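Local coordinates for short chain dehydrogenase (Mycobacterium smegmatis, PDB 3UCX), which probably acts as an oxidoreductase of the short-chain dehydrogenase/reductase type, with a Rossmann-like fold, at residues Gly7-Asp11 against Lys12-Ile16; Ala106-Thr109 against Phe110-Arg114; Asp115-Glu118 against Leu119-Gly123; Arg228-Glu232 against Asp233-Ser237. One frame throughout, in Å; residues are numbered along the deposited sequence. Where two conformers were deposited one is given.

Contact 1: Gly7-Asp11 against Lys12-Ile16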
loop_
_atom_site.group_PDB
_atom_site.type_symbol
_atom_site.label_atom_id
_atom_site.label_comp_id
_atom_site.label_asym_id
_atom_site.label_seq_id
_atom_site.Cartn_x
_atom_site.Cartn_y
_atom_site.Cartn_z
ATOM N N GLY A 7 18.031 -15.729 -25.013
ATOM C CA GLY A 7 17.400 -17.020 -24.585
ATOM C C GLY A 7 16.904 -17.051 -23.139
ATOM O O GLY A 7 17.391 -17.841 -22.334
ATOM N N LEU A 8 15.918 -16.221 -22.810
ATOM C CA LEU A 8 15.375 -16.167 -21.430
ATOM C C LEU A 8 14.715 -17.477 -20.976
ATOM O O LEU A 8 14.701 -17.773 -19.782
ATOM C CB LEU A 8 14.342 -15.052 -21.266
ATOM C CG LEU A 8 14.777 -13.662 -20.806
ATOM C CD1 LEU A 8 13.577 -12.716 -20.771
ATOM C CD2 LEU A 8 15.453 -13.743 -19.448
ATOM N N LEU A 9 14.166 -18.245 -21.918
ATOM C CA LEU A 9 13.324 -19.403 -21.589
ATOM C C LEU A 9 13.747 -20.656 -22.332
ATOM O O LEU A 9 12.934 -21.548 -22.597
ATOM C CB LEU A 9 11.854 -19.079 -21.884
ATOM C CG LEU A 9 11.230 -17.890 -21.149
ATOM C CD1 LEU A 9 9.838 -17.637 -21.700
ATOM C CD2 LEU A 9 11.161 -18.128 -19.629
ATOM N N THR A 10 15.040 -20.733 -22.648
ATOM C CA THR A 10 15.580 -21.824 -23.431
ATOM C C THR A 10 15.245 -23.175 -22.810
ATOM O O THR A 10 15.513 -23.397 -21.633
ATOM C CB THR A 10 17.110 -21.729 -23.558
ATOM O OG1 THR A 10 17.457 -20.528 -24.269
ATOM C CG2 THR A 10 17.632 -22.938 -24.292
ATOM N N ASP A 11 14.635 -24.028 -23.633
ATOM C CA ASP A 11 14.191 -25.374 -23.297
ATOM C C ASP A 11 13.220 -25.484 -22.105
ATOM O O ASP A 11 13.107 -26.532 -21.490
ATOM C CB ASP A 11 15.384 -26.329 -23.137
ATOM C CG ASP A 11 16.081 -26.619 -24.454
ATOM O OD1 ASP A 11 15.484 -26.444 -25.549
ATOM O OD2 ASP A 11 17.245 -27.035 -24.384
ATOM N N LYS A 12 12.503 -24.408 -21.825
ATOM C CA LYS A 12 11.441 -24.423 -20.830
ATOM C C LYS A 12 10.114 -24.681 -21.509
ATOM O O LYS A 12 9.951 -24.374 -22.676
ATOM C CB LYS A 12 11.417 -23.093 -20.090
ATOM C CG LYS A 12 12.728 -22.843 -19.368
ATOM C CD LYS A 12 12.605 -22.018 -18.108
ATOM C CE LYS A 12 13.823 -22.256 -17.219
ATOM N NZ LYS A 12 14.212 -21.026 -16.493
ATOM N N VAL A 13 9.179 -25.269 -20.781
ATOM C CA VAL A 13 7.824 -25.419 -21.253
ATOM C C VAL A 13 6.937 -24.407 -20.520
ATOM O O VAL A 13 6.901 -24.349 -19.275
ATOM C CB VAL A 13 7.311 -26.859 -21.048
ATOM C CG1 VAL A 13 5.827 -26.946 -21.336
ATOM C CG2 VAL A 13 8.080 -27.828 -21.949
ATOM N N VAL A 14 6.206 -23.623 -21.305
ATOM C CA VAL A 14 5.360 -22.556 -20.803
ATOM C C VAL A 14 3.919 -22.853 -21.189
ATOM O O VAL A 14 3.598 -23.038 -22.372
ATOM C CB VAL A 14 5.802 -21.184 -21.386
ATOM C CG1 VAL A 14 4.861 -20.071 -20.962
ATOM C CG2 VAL A 14 7.241 -20.860 -20.973
ATOM N N VAL A 15 3.051 -22.907 -20.188
ATOM C CA VAL A 15 1.624 -23.026 -20.380
ATOM C C VAL A 15 1.013 -21.617 -20.301
ATOM O O VAL A 15 1.208 -20.910 -19.322
ATOM C CB VAL A 15 1.013 -23.934 -19.288
ATOM C CG1 VAL A 15 -0.508 -23.960 -19.334
ATOM C CG2 VAL A 15 1.602 -25.335 -19.350
ATOM N N ILE A 16 0.280 -21.227 -21.342
ATOM C CA ILE A 16 -0.474 -19.989 -21.324
ATOM C C ILE A 16 -1.960 -20.310 -21.380
ATOM O O ILE A 16 -2.445 -20.940 -22.332
ATOM C CB ILE A 16 -0.094 -19.035 -22.486
ATOM C CG1 ILE A 16 1.408 -18.790 -22.526
ATOM C CG2 ILE A 16 -0.826 -17.687 -22.321
ATOM C CD1 ILE A 16 1.861 -17.988 -23.716
HETATM O O HOH W 1 15.216 -18.397 -17.345
#
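Leu9 and Lys12 face each other across a tight reversal of the chain, the Lys12 N-H returning to Leu9 O at 3.0 Å and meeting that oxygen from above the carbonyl plane, 38° out of it. The lysine side chain doubles back along the same turn. With its CG anti to the carbonyl carbon (chi1 -61°), the first methylenes lie against the backbone oxygens of the loop, CB being 3.3 Å from Leu9 O and CG 3.6 Å from Thr10 O. In the conformer described, one of two modelled for Lys12, a bend at chi4 (145°) sets the ammonium near Leu8, where a water accepts from NZ at 2.9 Å and donates to Leu8 O; Asp245 pairs with the same NZ in a salt bridge. Leu9 goes the other way, into the interior, where its CD1 meets Val14 CG2 at 4.2 Å, and Cys31 of helix 23-33 touches both side chains. Asp11 forms a salt bridge with Arg60. Two overlapping beta turns, type I from Gly7 to Thr10 and type II from Leu9 to Lys12, thus deliver the chain into strand 13-17, first in sequence of a Rossmann-type parallel sheet, between strands 37-42 and 91-94.

Contact 2: Ala106-Thr109 against Phe110-Arg114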
loop_
_atom_site.group_PDB
_atom_site.type_symbol
_atom_site.label_atom_id
_atom_site.label_comp_id
_atom_site.label_asym_id
_atom_site.label_seq_id
_atom_site.Cartn_x
_atom_site.Cartn_y
_atom_site.Cartn_z
ATOM N N ALA A 106 -24.569 -1.012 -8.659
ATOM C CA ALA A 106 -26.052 -0.968 -8.592
ATOM C C ALA A 106 -26.712 -1.618 -9.806
ATOM O O ALA A 106 -27.847 -2.100 -9.728
ATOM C CB ALA A 106 -26.533 0.463 -8.440
ATOM N N ASN A 107 -26.007 -1.616 -10.936
ATOM C CA ASN A 107 -26.554 -2.173 -12.169
ATOM C C ASN A 107 -25.860 -3.434 -12.656
ATOM O O ASN A 107 -26.100 -3.888 -13.777
ATOM C CB ASN A 107 -26.534 -1.098 -13.249
ATOM C CG ASN A 107 -27.438 0.064 -12.890
ATOM O OD1 ASN A 107 -28.472 -0.146 -12.290
ATOM N ND2 ASN A 107 -27.042 1.267 -13.221
ATOM N N THR A 108 -25.034 -4.015 -11.799
ATOM C CA THR A 108 -24.300 -5.217 -12.120
ATOM C C THR A 108 -25.042 -6.420 -11.547
ATOM O O THR A 108 -25.378 -6.436 -10.362
ATOM C CB THR A 108 -22.891 -5.145 -11.508
ATOM O OG1 THR A 108 -22.233 -3.972 -11.981
ATOM C CG2 THR A 108 -22.038 -6.373 -11.879
ATOM N N THR A 109 -25.294 -7.437 -12.365
ATOM C CA THR A 109 -25.964 -8.627 -11.864
ATOM C C THR A 109 -25.028 -9.487 -10.999
ATOM O O THR A 109 -23.832 -9.582 -11.274
ATOM C CB THR A 109 -26.525 -9.521 -12.992
ATOM O OG1 THR A 109 -25.445 -10.169 -13.676
ATOM C CG2 THR A 109 -27.387 -8.703 -14.004
ATOM N N PHE A 110 -25.579 -10.120 -9.972
ATOM C CA PHE A 110 -24.774 -11.000 -9.125
ATOM C C PHE A 110 -24.224 -12.179 -9.953
ATOM O O PHE A 110 -23.089 -12.591 -9.774
ATOM C CB PHE A 110 -25.574 -11.491 -7.902
ATOM C CG PHE A 110 -25.778 -10.435 -6.835
ATOM C CD1 PHE A 110 -26.713 -9.440 -6.995
ATOM C CD2 PHE A 110 -25.055 -10.449 -5.670
ATOM C CE1 PHE A 110 -26.902 -8.459 -6.022
ATOM C CE2 PHE A 110 -25.244 -9.488 -4.686
ATOM C CZ PHE A 110 -26.143 -8.478 -4.868
ATOM N N GLU A 111 -25.033 -12.699 -10.865
ATOM C CA GLU A 111 -24.593 -13.759 -11.771
ATOM C C GLU A 111 -23.320 -13.362 -12.529
ATOM O O GLU A 111 -22.394 -14.169 -12.647
ATOM C CB GLU A 111 -25.742 -14.131 -12.733
ATOM C CG GLU A 111 -25.337 -14.923 -13.965
ATOM C CD GLU A 111 -26.457 -14.998 -15.007
ATOM O OE1 GLU A 111 -27.446 -15.694 -14.731
ATOM O OE2 GLU A 111 -26.350 -14.352 -16.087
ATOM N N HIS A 112 -23.254 -12.124 -13.024
ATOM C CA HIS A 112 -22.053 -11.654 -13.734
ATOM C C HIS A 112 -20.821 -11.684 -12.859
ATOM O O HIS A 112 -19.738 -12.086 -13.297
ATOM C CB HIS A 112 -22.264 -10.237 -14.269
ATOM C CG HIS A 112 -21.013 -9.596 -14.811
ATOM N ND1 HIS A 112 -20.486 -9.937 -16.011
ATOM C CD2 HIS A 112 -20.159 -8.631 -14.266
ATOM C CE1 HIS A 112 -19.354 -9.215 -16.225
ATOM N NE2 HIS A 112 -19.160 -8.417 -15.160
ATOM N N MET A 113 -20.963 -11.197 -11.628
ATOM C CA MET A 113 -19.835 -11.149 -10.709
ATOM C C MET A 113 -19.402 -12.562 -10.294
ATOM O O MET A 113 -18.196 -12.835 -10.192
ATOM C CB MET A 113 -20.184 -10.279 -9.519
ATOM C CG MET A 113 -20.413 -8.823 -9.917
ATOM S SD MET A 113 -20.666 -7.718 -8.521
ATOM C CE MET A 113 -22.349 -8.159 -8.067
ATOM N N ARG A 114 -20.362 -13.458 -10.059
ATOM C CA ARG A 114 -20.014 -14.874 -9.770
ATOM C C ARG A 114 -19.238 -15.485 -10.928
ATOM O O ARG A 114 -18.265 -16.191 -10.699
ATOM C CB ARG A 114 -21.239 -15.728 -9.467
ATOM C CG ARG A 114 -22.015 -15.287 -8.239
ATOM C CD ARG A 114 -23.100 -16.284 -7.855
ATOM N NE ARG A 114 -23.953 -15.729 -6.816
ATOM C CZ ARG A 114 -25.159 -15.209 -7.012
ATOM N NH1 ARG A 114 -25.706 -15.212 -8.223
ATOM N NH2 ARG A 114 -25.837 -14.700 -5.984
HETATM O O HOH W 2 -25.924 -11.741 -15.855
#
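Thr109 OG1 is gripped from two directions: the backbone N-H of His112 bonds to it at 3.0 Å, and a water lies 2.7 Å from OG1 in a second hydrogen bond and donates to Glu111 OE2. The first of these is an N-cap bond, reasonably straight at 151°, and it is the side-chain torsion that makes it possible: chi1 of 72° lodges OG1 between the backbone N and the carbonyl carbon, turned toward the first turn of helix 110-130. The His112 side chain crosses that of Thr109 at about a right angle, its CB only 3.2 Å from Thr109 OG1. A weak backbone bond, Met113 N to Thr109 O, follows in the same turn.

Below the cap lies an apolar layer. Thr108 CG2 sits 3.5 Å from Met113 CG, the two side chains crossing near a right angle, and the same methyl reaches the imidazole of His112 at CD2. Met113 is bent at chi3 (-75°), which carries its CE over one face of the Phe110 ring, offset toward the rim. The hydroxyl of Thr108 bonds to Pro104 O, while Ala159 of helix 158-179 packs on Thr108, His112 and Met113. From the second subunit, Phe122 meets the Phe110 ring and Arg126 makes a cation-pi contact with it. The chemistry implies a division of labour: the threonine hydroxyl satisfies an amide that no preceding helical turn could serve, and methyl and thioether groups fill the inner side.

Contact 3: Asp115-Glu118 against Leu119-Gly123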
loop_
_atom_site.group_PDB
_atom_site.type_symbol
_atom_site.label_atom_id
_atom_site.label_comp_id
_atom_site.label_asym_id
_atom_site.label_seq_id
_atom_site.Cartn_x
_atom_site.Cartn_y
_atom_site.Cartn_z
ATOM N N ASP A 115 -19.678 -15.221 -12.163
ATOM C CA ASP A 115 -18.999 -15.723 -13.361
ATOM C C ASP A 115 -17.600 -15.118 -13.507
ATOM O O ASP A 115 -16.666 -15.828 -13.890
ATOM C CB ASP A 115 -19.790 -15.410 -14.636
ATOM C CG ASP A 115 -21.062 -16.218 -14.776
ATOM O OD1 ASP A 115 -21.244 -17.221 -14.070
ATOM O OD2 ASP A 115 -21.905 -15.834 -15.633
ATOM N N ALA A 116 -17.446 -13.825 -13.206
ATOM C CA ALA A 116 -16.123 -13.165 -13.267
ATOM C C ALA A 116 -15.120 -13.821 -12.278
ATOM O O ALA A 116 -13.971 -14.126 -12.630
ATOM C CB ALA A 116 -16.251 -11.669 -12.986
ATOM N N ILE A 117 -15.576 -14.040 -11.058
ATOM C CA ILE A 117 -14.794 -14.736 -10.030
ATOM C C ILE A 117 -14.481 -16.178 -10.473
ATOM O O ILE A 117 -13.345 -16.637 -10.384
ATOM C CB ILE A 117 -15.504 -14.667 -8.657
ATOM C CG1 ILE A 117 -15.447 -13.230 -8.119
ATOM C CG2 ILE A 117 -14.844 -15.598 -7.644
ATOM C CD1 ILE A 117 -16.352 -12.962 -6.938
ATOM N N GLU A 118 -15.478 -16.858 -11.022
ATOM C CA GLU A 118 -15.273 -18.223 -11.502
ATOM C C GLU A 118 -14.141 -18.355 -12.505
ATOM O O GLU A 118 -13.329 -19.284 -12.404
ATOM C CB GLU A 118 -16.562 -18.805 -12.072
ATOM C CG GLU A 118 -16.586 -20.303 -12.076
ATOM C CD GLU A 118 -16.566 -20.950 -10.691
ATOM O OE1 GLU A 118 -17.134 -20.432 -9.703
ATOM O OE2 GLU A 118 -15.977 -22.042 -10.591
ATOM N N LEU A 119 -14.074 -17.429 -13.463
ATOM C CA LEU A 119 -13.072 -17.479 -14.498
ATOM C C LEU A 119 -11.733 -16.922 -14.004
ATOM O O LEU A 119 -10.716 -17.594 -14.078
ATOM C CB LEU A 119 -13.544 -16.708 -15.729
ATOM C CG LEU A 119 -12.628 -16.814 -16.954
ATOM C CD1 LEU A 119 -12.373 -18.272 -17.319
ATOM C CD2 LEU A 119 -13.236 -16.036 -18.125
ATOM N N THR A 120 -11.762 -15.705 -13.475
ATOM C CA THR A 120 -10.561 -14.951 -13.112
ATOM C C THR A 120 -9.836 -15.509 -11.873
ATOM O O THR A 120 -8.598 -15.476 -11.789
ATOM C CB THR A 120 -10.944 -13.488 -12.849
ATOM O OG1 THR A 120 -11.364 -12.904 -14.084
ATOM C CG2 THR A 120 -9.783 -12.663 -12.241
ATOM N N VAL A 121 -10.606 -15.996 -10.918
ATOM C CA VAL A 121 -10.036 -16.455 -9.655
ATOM C C VAL A 121 -9.970 -17.991 -9.630
ATOM O O VAL A 121 -8.883 -18.586 -9.571
ATOM C CB VAL A 121 -10.823 -15.929 -8.446
ATOM C CG1 VAL A 121 -10.168 -16.394 -7.151
ATOM C CG2 VAL A 121 -10.933 -14.394 -8.481
ATOM N N PHE A 122 -11.122 -18.632 -9.662
ATOM C CA PHE A 122 -11.149 -20.089 -9.498
ATOM C C PHE A 122 -10.545 -20.832 -10.662
ATOM O O PHE A 122 -9.904 -21.866 -10.466
ATOM C CB PHE A 122 -12.541 -20.595 -9.145
ATOM C CG PHE A 122 -13.064 -20.051 -7.844
ATOM C CD1 PHE A 122 -12.265 -19.998 -6.711
ATOM C CD2 PHE A 122 -14.361 -19.579 -7.744
ATOM C CE1 PHE A 122 -12.753 -19.470 -5.510
ATOM C CE2 PHE A 122 -14.859 -19.069 -6.550
ATOM C CZ PHE A 122 -14.064 -19.013 -5.427
ATOM N N GLY A 123 -10.724 -20.299 -11.873
ATOM C CA GLY A 123 -10.067 -20.843 -13.057
ATOM C C GLY A 123 -8.552 -20.834 -12.953
ATOM O O GLY A 123 -7.896 -21.853 -13.218
#
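Ile117 O accepts two backbone hydrogens at once, from Val121 N at 2.9 Å and from Phe122 N at 3.1 Å. Here the alpha-helical spacing of Leu119 to Asp115 and Thr120 to Ala116 gives way to a five-residue step, continued by Gly123 N bonding to Glu118 O at 2.8 Å. This is a pi-type turn, a local widening within helix 110-130.

The extra residue also alters which side chains are neighbours. Ile117 and Phe122 lie side by side and point the same way, with Ile117 CG2 3.6 Å from Phe122 CE2. Glu118 instead crosses Phe122 at about a right angle: the bend at chi2 (65°) brings OE1 to the ring edge, 3.5 Å from Phe122 CD2 and near the ring plane, with carboxylate and ring planes 50° apart. Such an approach sets the negative oxygen against the weakly positive rim of the ring. The carboxylate's strongest partner is Arg114 of the second subunit, which forms a salt bridge with OE2.

Outward from this core, Thr120 packs on helix 158-179, Leu119 leans on two loops, at Ile69 and Thr70 and at Arg98, and Ile117 and Val121 each touch both helix 158-179 and the second subunit, Ile117 meeting its own counterpart there.

Contact 4: Arg228-Glu232 against Asp233-Ser237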
loop_
_atom_site.group_PDB
_atom_site.type_symbol
_atom_site.label_atom_id
_atom_site.label_comp_id
_atom_site.label_asym_id
_atom_site.label_seq_id
_atom_site.Cartn_x
_atom_site.Cartn_y
_atom_site.Cartn_z
ATOM N N ARG A 228 2.289 7.784 -22.793
ATOM C CA ARG A 228 2.046 6.732 -23.783
ATOM C C ARG A 228 1.490 5.527 -23.048
ATOM O O ARG A 228 1.711 5.371 -21.847
ATOM C CB ARG A 228 3.321 6.330 -24.533
ATOM C CG ARG A 228 4.549 6.036 -23.701
ATOM C CD ARG A 228 5.757 5.735 -24.579
ATOM N NE ARG A 228 7.035 5.634 -23.827
ATOM C CZ ARG A 228 7.521 4.504 -23.294
ATOM N NH1 ARG A 228 6.844 3.373 -23.381
ATOM N NH2 ARG A 228 8.693 4.502 -22.667
ATOM N N LEU A 229 0.747 4.699 -23.765
ATOM C CA LEU A 229 0.248 3.451 -23.205
ATOM C C LEU A 229 1.324 2.386 -23.412
ATOM O O LEU A 229 2.028 2.394 -24.437
ATOM C CB LEU A 229 -1.040 3.043 -23.928
ATOM C CG LEU A 229 -2.250 3.964 -23.784
ATOM C CD1 LEU A 229 -3.433 3.365 -24.533
ATOM C CD2 LEU A 229 -2.612 4.174 -22.307
ATOM N N PRO A 230 1.462 1.444 -22.451
ATOM C CA PRO A 230 2.345 0.331 -22.711
ATOM C C PRO A 230 1.827 -0.522 -23.862
ATOM O O PRO A 230 0.618 -0.605 -24.078
ATOM C CB PRO A 230 2.343 -0.453 -21.386
ATOM C CG PRO A 230 1.050 -0.140 -20.790
ATOM C CD PRO A 230 0.733 1.289 -21.188
ATOM N N THR A 231 2.756 -1.101 -24.610
ATOM C CA THR A 231 2.444 -1.959 -25.747
ATOM C C THR A 231 2.337 -3.414 -25.309
ATOM O O THR A 231 2.783 -3.766 -24.218
ATOM C CB THR A 231 3.537 -1.906 -26.799
ATOM O OG1 THR A 231 4.740 -2.478 -26.263
ATOM C CG2 THR A 231 3.785 -0.436 -27.294
ATOM N N GLU A 232 1.753 -4.240 -26.171
ATOM C CA GLU A 232 1.672 -5.669 -25.914
ATOM C C GLU A 232 3.065 -6.226 -25.650
ATOM O O GLU A 232 3.252 -7.013 -24.704
ATOM C CB GLU A 232 0.995 -6.391 -27.079
ATOM C CG GLU A 232 -0.484 -6.068 -27.185
ATOM C CD GLU A 232 -1.181 -6.804 -28.312
ATOM O OE1 GLU A 232 -0.660 -7.853 -28.781
ATOM O OE2 GLU A 232 -2.277 -6.348 -28.698
ATOM N N ASP A 233 4.047 -5.812 -26.456
ATOM C CA ASP A 233 5.413 -6.264 -26.212
ATOM C C ASP A 233 5.939 -5.831 -24.836
ATOM O O ASP A 233 6.651 -6.582 -24.191
ATOM C CB ASP A 233 6.387 -5.829 -27.317
ATOM C CG ASP A 233 6.423 -6.813 -28.490
ATOM O OD1 ASP A 233 6.456 -8.055 -28.294
ATOM O OD2 ASP A 233 6.438 -6.342 -29.634
ATOM N N GLU A 234 5.622 -4.619 -24.400
ATOM C CA GLU A 234 6.163 -4.133 -23.120
ATOM C C GLU A 234 5.577 -4.907 -21.950
ATOM O O GLU A 234 6.266 -5.180 -20.961
ATOM C CB GLU A 234 5.940 -2.610 -22.954
ATOM C CG GLU A 234 6.929 -1.791 -23.793
ATOM C CD GLU A 234 6.600 -0.302 -23.903
ATOM O OE1 GLU A 234 5.413 0.059 -23.845
ATOM O OE2 GLU A 234 7.537 0.499 -24.050
ATOM N N VAL A 235 4.304 -5.263 -22.053
ATOM C CA VAL A 235 3.670 -6.035 -20.985
ATOM C C VAL A 235 4.219 -7.468 -21.036
ATOM O O VAL A 235 4.573 -8.063 -19.988
ATOM C CB VAL A 235 2.136 -6.006 -21.092
ATOM C CG1 VAL A 235 1.494 -6.918 -20.016
ATOM C CG2 VAL A 235 1.641 -4.560 -21.007
ATOM N N ALA A 236 4.324 -8.021 -22.246
ATOM C CA ALA A 236 4.945 -9.325 -22.437
ATOM C C ALA A 236 6.362 -9.411 -21.861
ATOM O O ALA A 236 6.743 -10.433 -21.238
ATOM C CB ALA A 236 4.947 -9.701 -23.924
ATOM N N SER A 237 7.173 -8.380 -22.089
ATOM C CA SER A 237 8.527 -8.363 -21.523
ATOM C C SER A 237 8.540 -8.522 -19.989
ATOM O O SER A 237 9.392 -9.223 -19.434
ATOM C CB SER A 237 9.250 -7.069 -21.885
ATOM O OG SER A 237 9.541 -7.016 -23.283
HETATM O O HOH W 3 4.651 2.389 -24.853
#
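One carboxylate, that of Glu234, reaches back from the helix to hold two groups of the loop before it, and a third through a water. Its OE1 takes the N-H of Thr231 at 3.0 Å, on the anti side and 21° out of the carboxylate plane, and also a hydrogen from a water 2.7 Å away. Its OE2 forms a salt bridge with Arg228 NH1, though the hydrogen bond within it is weak, bent to 127°. That water accepts from the same NH1 and donates to Leu229 O, so it fills the corner between guanidinium, carboxylate and backbone, lying in the guanidinium plane at its edge.

The exchange is reciprocal. Thr231, with chi1 of 66°, turns OG1 to the Glu234 N-H at 3.0 Å, and the two residues thereby complete a capping box at the N terminus of helix 232-243. Glu234 is extended beyond CG, which lets it span the turn, its CG 3.4 Å from Thr231 OG1. Negative charge placed at a helix start would probably be favoured by the helix dipole.

On the inner side, Pro230 CB rests 4.2 Å from Val235 CG2, and Leu23 of helix 23-33 meets the same valine. Asp233 forms salt bridges with Arg30 and Arg29 of helix 23-33. The Arg228-Glu234 pair also reaches another chain: Glu234 OE2 bonds to Ser248 OG and Arg228 NH2 to Ser248 O of the third subunit.

In the fold
From the N terminus, contact 1 leads the chain through two turns into strand 13-17, an inner strand of the parallel sheet. Contacts 2 and 3 follow directly on each other along helix 110-130, the first at its capped start and the second at its widened turn; their centres lie 13 Å apart and both meet the second subunit. Contact 4 opens helix 232-243 much later, and faces the third subunit. All four run in series, each joining adjacent pieces of chain, so none nests in or crosses another. Helix 23-33 links the outer pair, touching side chains of contacts 1 and 4, whereas helix 158-179 packs on both contacts 2 and 3.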